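Local atomic coordinates of protein gp18 (Listeria monocytogenes EGD-e, PDB entry 3GS9), a protein that probably serves as a structural component of a prophage tail, as a member of the prophage endopeptidase tail family. Residues Pro268-Ser273 against Ile297-Gln302; Trp31-Met36 against Glu178-Lys183. All blocks are in the same frame, centred on the assembly; numbering follows the deposited sequence.

Contact 1 of 2, residues Pro268-Ser273 against Ile297-Gln302; sequences PATTGS and IDYDVQ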
loop_
_atom_site.group_PDB
_atom_site.type_symbol
_atom_site.label_atom_id
_atom_site.label_comp_id
_atom_site.label_asym_id
_atom_site.label_seq_id
_atom_site.Cartn_x
_atom_site.Cartn_y
_atom_site.Cartn_z
ATOM N N PRO A 268 4.074 6.255 26.075
ATOM C CA PRO A 268 3.103 5.418 25.346
ATOM C C PRO A 268 2.414 6.219 24.255
ATOM O O PRO A 268 2.092 7.387 24.472
ATOM C CB PRO A 268 2.108 5.026 26.431
ATOM C CG PRO A 268 3.003 4.965 27.695
ATOM C CD PRO A 268 3.864 6.168 27.540
ATOM N N ALA A 269 2.269 5.629 23.072
ATOM C CA ALA A 269 1.612 6.316 21.970
ATOM C C ALA A 269 0.140 6.470 22.362
ATOM O O ALA A 269 -0.571 5.490 22.519
ATOM C CB ALA A 269 1.794 5.519 20.665
ATOM N N THR A 270 -0.299 7.722 22.479
ATOM C CA THR A 270 -1.592 8.072 23.086
ATOM C C THR A 270 -2.315 9.018 22.154
ATOM O O THR A 270 -1.807 10.135 21.856
ATOM C CB THR A 270 -1.370 8.770 24.457
ATOM O OG1 THR A 270 -0.636 7.879 25.311
ATOM C CG2 THR A 270 -2.689 9.164 25.115
ATOM N N THR A 271 -3.459 8.556 21.664
ATOM C CA THR A 271 -4.275 9.309 20.715
ATOM C C THR A 271 -5.721 9.182 21.112
ATOM O O THR A 271 -6.216 8.081 21.308
ATOM C CB THR A 271 -4.119 8.777 19.270
ATOM O OG1 THR A 271 -2.755 8.925 18.850
ATOM C CG2 THR A 271 -5.064 9.527 18.300
ATOM N N GLY A 272 -6.386 10.311 21.211
ATOM C CA GLY A 272 -7.762 10.330 21.657
ATOM C C GLY A 272 -8.593 11.430 21.053
ATOM O O GLY A 272 -8.066 12.434 20.548
ATOM N N SER A 273 -9.895 11.229 21.154
ATOM C CA SER A 273 -10.875 12.214 20.719
ATOM C C SER A 273 -11.546 12.769 21.959
ATOM O O SER A 273 -12.088 12.024 22.772
ATOM C CB SER A 273 -11.909 11.557 19.816
ATOM O OG SER A 273 -11.302 10.951 18.686
ATOM N N ILE A 297 1.815 8.097 35.296
ATOM C CA ILE A 297 2.780 8.602 34.320
ATOM C C ILE A 297 2.111 9.800 33.653
ATOM O O ILE A 297 0.980 9.688 33.175
ATOM C CB ILE A 297 3.117 7.544 33.280
ATOM C CG1 ILE A 297 3.891 6.384 33.935
ATOM C CG2 ILE A 297 3.911 8.166 32.099
ATOM C CD1 ILE A 297 4.138 5.225 32.967
ATOM N N ASP A 298 2.815 10.927 33.659
ATOM C CA ASP A 298 2.329 12.190 33.132
ATOM C C ASP A 298 3.139 12.577 31.899
ATOM O O ASP A 298 4.375 12.534 31.916
ATOM C CB ASP A 298 2.514 13.317 34.176
ATOM C CG ASP A 298 1.650 13.148 35.443
ATOM O OD1 ASP A 298 0.820 12.209 35.574
ATOM O OD2 ASP A 298 1.817 14.017 36.333
ATOM N N TYR A 299 2.452 13.022 30.846
ATOM C CA TYR A 299 3.101 13.486 29.627
ATOM C C TYR A 299 2.133 14.339 28.792
ATOM O O TYR A 299 0.927 14.227 28.925
ATOM C CB TYR A 299 3.643 12.314 28.785
ATOM C CG TYR A 299 2.644 11.200 28.560
ATOM C CD1 TYR A 299 2.521 10.143 29.469
ATOM C CD2 TYR A 299 1.866 11.165 27.419
ATOM C CE1 TYR A 299 1.600 9.116 29.259
ATOM C CE2 TYR A 299 0.948 10.127 27.197
ATOM C CZ TYR A 299 0.834 9.091 28.115
ATOM O OH TYR A 299 -0.088 8.058 27.902
ATOM N N ASP A 300 2.685 15.164 27.921
ATOM C CA ASP A 300 1.895 16.041 27.078
ATOM C C ASP A 300 1.368 15.346 25.815
ATOM O O ASP A 300 2.043 14.504 25.195
ATOM C CB ASP A 300 2.734 17.243 26.658
ATOM C CG ASP A 300 2.955 18.233 27.783
ATOM O OD1 ASP A 300 2.090 18.360 28.683
ATOM O OD2 ASP A 300 4.021 18.880 27.767
ATOM N N VAL A 301 0.128 15.666 25.487
ATOM C CA VAL A 301 -0.434 15.350 24.194
ATOM C C VAL A 301 -0.784 16.686 23.551
ATOM O O VAL A 301 -0.938 17.680 24.249
ATOM C CB VAL A 301 -1.642 14.422 24.310
ATOM C CG1 VAL A 301 -1.184 13.053 24.759
ATOM C CG2 VAL A 301 -2.696 15.011 25.234
ATOM N N GLN A 302 -0.845 16.703 22.229
ATOM C CA GLN A 302 -0.981 17.951 21.479
ATOM C C GLN A 302 -2.262 17.860 20.648
ATOM O O GLN A 302 -2.656 16.782 20.205
ATOM C CB GLN A 302 0.247 18.099 20.590
ATOM C CG GLN A 302 0.492 19.422 19.995
ATOM C CD GLN A 302 1.874 19.522 19.366
ATOM O OE1 GLN A 302 2.440 18.524 18.930
ATOM N NE2 GLN A 302 2.428 20.712 19.347
#
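P268 opens the contact by laying its ring beside the hydroxyl end of Y299: CD comes to 4.1 Å from Y299 CE1, an apolar approach, and CB to 4.0 Å from Y299 OH. The next residue to touch is T270, whose CB lies in the plane of the Y299 ring at its edge. Here the contact turns polar. Y299 OH donates to T270 OG1 over 2.7 Å, and T270 OG1 in turn donates to P268 O at 2.9 Å. That second bond is set by the T270 torsion (chi1 -59°), which swings OG1 back beside its own backbone N. The donor rises 62° out of the P268 carbonyl plane, with a C=O...OG1 angle of 117°, so neither lone pair is used. The methyl branch, CG2, takes the position anti to N and meets V301 CG1 at 4.2 Å, the two side chains crossing at about a right angle.

T270 and V301 mark the nearest backbone approach, their CA atoms 7.5 Å apart. Strands 269-274 and 297-305 are both neighbours of strand 318-321 within one mixed sheet, so this approach of strands that are not themselves sheet neighbours suggests that the sheet curls, which would be compatible with the phage-barrel clan. F290 meets both Y299 and T270 in this interior. N322 OD1 accepts from T270 N, and N322 ND2 donates to P268 O, which thus has two donors.

Chemically, T270 OG1 acts as both acceptor and donor in a directed chain from phenol to carbonyl. Such a relay would polarise each hydroxyl in favour of the next bond; it satisfies the buried Y299 hydroxyl and is consistent with holding OG1 in its rotamer.

Contact 2 of 2, residues Trp31-Met36 against Glu178-Lys183; sequences WTENEM and EIYGAK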
loop_
_atom_site.group_PDB
_atom_site.type_symbol
_atom_site.label_atom_id
_atom_site.label_comp_id
_atom_site.label_asym_id
_atom_site.label_seq_id
_atom_site.Cartn_x
_atom_site.Cartn_y
_atom_site.Cartn_z
ATOM N N TRP A 31 -9.589 20.084 10.216
ATOM C CA TRP A 31 -8.164 20.293 10.072
ATOM C C TRP A 31 -7.451 19.115 10.729
ATOM O O TRP A 31 -7.854 18.649 11.787
ATOM C CB TRP A 31 -7.708 21.587 10.728
ATOM C CG TRP A 31 -6.225 21.678 10.910
ATOM C CD1 TRP A 31 -5.262 21.954 9.963
ATOM C CD2 TRP A 31 -5.519 21.392 12.124
ATOM N NE1 TRP A 31 -4.009 21.898 10.536
ATOM C CE2 TRP A 31 -4.134 21.554 11.856
ATOM C CE3 TRP A 31 -5.925 21.039 13.411
ATOM C CZ2 TRP A 31 -3.162 21.372 12.831
ATOM C CZ3 TRP A 31 -4.951 20.855 14.382
ATOM C CH2 TRP A 31 -3.593 21.044 14.089
ATOM N N THR A 32 -6.422 18.654 10.056
ATOM C CA THR A 32 -5.498 17.641 10.592
ATOM C C THR A 32 -4.101 18.104 10.234
ATOM O O THR A 32 -3.812 18.353 9.076
ATOM C CB THR A 32 -5.684 16.259 10.005
ATOM O OG1 THR A 32 -7.026 15.816 10.194
ATOM C CG2 THR A 32 -4.713 15.232 10.712
ATOM N N GLU A 33 -3.250 18.170 11.249
ATOM C CA GLU A 33 -1.912 18.699 11.133
ATOM C C GLU A 33 -1.130 18.143 9.934
ATOM O O GLU A 33 -0.939 16.916 9.823
ATOM C CB GLU A 33 -1.161 18.395 12.437
ATOM C CG GLU A 33 0.219 18.992 12.497
ATOM C CD GLU A 33 0.862 18.770 13.859
ATOM O OE1 GLU A 33 0.236 19.103 14.900
ATOM O OE2 GLU A 33 2.009 18.286 13.872
ATOM N N ASN A 34 -0.695 19.055 9.061
ATOM C CA ASN A 34 0.037 18.723 7.833
ATOM C C ASN A 34 -0.586 17.610 6.985
ATOM O O ASN A 34 0.128 16.810 6.356
ATOM C CB ASN A 34 1.469 18.362 8.177
ATOM C CG ASN A 34 2.258 19.546 8.572
ATOM O OD1 ASN A 34 2.164 20.596 7.926
ATOM N ND2 ASN A 34 3.074 19.401 9.634
ATOM N N GLU A 35 -1.911 17.563 6.945
ATOM C CA GLU A 35 -2.569 16.587 6.121
ATOM C C GLU A 35 -3.709 17.226 5.371
ATOM O O GLU A 35 -3.765 17.109 4.163
ATOM C CB GLU A 35 -3.054 15.395 6.948
ATOM C CG GLU A 35 -1.918 14.500 7.476
ATOM C CD GLU A 35 -1.025 13.915 6.383
ATOM O OE1 GLU A 35 -1.547 13.499 5.327
ATOM O OE2 GLU A 35 0.205 13.861 6.589
HETATM N N MSE A 36 -4.605 17.904 6.078
HETATM C CA MSE A 36 -5.763 18.505 5.414
HETATM C C MSE A 36 -6.338 19.670 6.196
HETATM O O MSE A 36 -6.223 19.728 7.400
HETATM C CB MSE A 36 -6.843 17.452 5.174
HETATM C CG MSE A 36 -7.381 16.794 6.414
HETATM SE SE MSE A 36 -9.014 15.786 6.000
HETATM C CE MSE A 36 -10.184 17.229 5.460
ATOM N N GLU A 178 9.231 23.928 18.793
ATOM C CA GLU A 178 9.251 24.361 20.202
ATOM C C GLU A 178 8.296 25.496 20.500
ATOM O O GLU A 178 7.808 25.593 21.621
ATOM C CB GLU A 178 10.659 24.788 20.614
ATOM C CG GLU A 178 11.626 23.598 20.650
ATOM C CD GLU A 178 12.385 23.373 19.358
ATOM O OE1 GLU A 178 11.952 23.834 18.269
ATOM O OE2 GLU A 178 13.423 22.693 19.454
ATOM N N ILE A 179 8.075 26.382 19.533
ATOM C CA ILE A 179 7.198 27.555 19.757
ATOM C C ILE A 179 5.874 27.472 19.007
ATOM O O ILE A 179 5.203 28.484 18.782
ATOM C CB ILE A 179 7.958 28.898 19.543
ATOM C CG1 ILE A 179 8.420 29.091 18.088
ATOM C CG2 ILE A 179 9.109 28.933 20.521
ATOM C CD1 ILE A 179 8.918 30.526 17.744
ATOM N N TYR A 180 5.503 26.237 18.659
ATOM C CA TYR A 180 4.225 25.938 18.070
ATOM C C TYR A 180 3.351 25.273 19.104
ATOM O O TYR A 180 3.558 24.112 19.462
ATOM C CB TYR A 180 4.399 24.995 16.900
ATOM C CG TYR A 180 3.107 24.425 16.381
ATOM C CD1 TYR A 180 2.087 25.275 15.939
ATOM C CD2 TYR A 180 2.910 23.043 16.304
ATOM C CE1 TYR A 180 0.910 24.756 15.432
ATOM C CE2 TYR A 180 1.738 22.516 15.810
ATOM C CZ TYR A 180 0.737 23.392 15.382
ATOM O OH TYR A 180 -0.440 22.859 14.895
ATOM N N GLY A 181 2.357 25.993 19.573
ATOM C CA GLY A 181 1.562 25.495 20.677
ATOM C C GLY A 181 2.164 25.848 22.021
ATOM O O GLY A 181 3.373 25.696 22.263
ATOM N N ALA A 182 1.312 26.291 22.916
ATOM C CA ALA A 182 1.735 26.614 24.258
ATOM C C ALA A 182 1.073 25.657 25.216
ATOM O O ALA A 182 0.068 25.008 24.877
ATOM C CB ALA A 182 1.385 28.057 24.602
ATOM N N LYS A 183 1.674 25.558 26.401
ATOM C CA LYS A 183 1.113 24.795 27.493
ATOM C C LYS A 183 -0.151 25.511 27.953
ATOM O O LYS A 183 -0.117 26.714 28.217
ATOM C CB LYS A 183 2.120 24.662 28.645
ATOM C CG LYS A 183 3.137 23.521 28.475
ATOM C CD LYS A 183 4.197 23.819 27.420
ATOM C CE LYS A 183 4.973 22.565 27.041
ATOM N NZ LYS A 183 6.214 22.883 26.267
#
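Y180 OH stops 3.8 Å from E33 OE1, too far for a hydrogen bond, although the contact buries that carboxylate oxygen and it has no polar partner in the model. OE1 instead lies in the plane of the Y180 ring, at its edge, equally 3.8 Å from CE2. The carboxylate and ring planes stand 79° apart, and the two side chains run past each other in opposite directions. An anionic oxygen set against the slightly positive ring rim is electrostatically reasonable. The other oxygen, OE2, is held by a salt bridge to R177, which probably stabilises the charge.

With CG anti to the backbone N (chi1 169°), Y180 reaches across to W31 from the opposite direction. Its OH touches CZ2 and CH2 of the indole, 3.7 Å from each, an oblique van der Waals approach. Within the hairpin, E33 N lies over one indole face, 3.5 Å above its plane and offset toward the rim.

Backbone bonds from W31 to Y306 and from E33 to V304 seat this region alongside the end of strand 297-305 and the residue after it. Its turn is closed by T32 N to M36 O at 2.9 Å, while T32 O accepts from both E35 N (3.0 Å) and M36 N (3.1 Å). Two residues facing one define a classic beta bulge, here in the hairpin joining strands 30-32 and 36-40; W31 and E33, leading into its turn, meet Y180 of the loop ahead of strand 183-184.

Both contacts are buried, but contact 2 lies about 6 Å from the chain centre and contact 1 about 17 Å, measured between centres. Strand 297-305 connects them: its first residues form one side of contact 1, while V304 near its far end and Y306 just beyond it make backbone hydrogen bonds to the hairpin of contact 2. Between them, Q302 NE2 packs 3.6 Å from Y180 O. Contact 1 joins strands within a single sheet, burying 200 Å² around a hydrogen-bonded tyrosine. Contact 2 brings the N-terminal domain against the following endopeptidase tail region, buries 92 Å², and relies on van der Waals and edge contacts, its tyrosine hydroxyl making no hydrogen bond across.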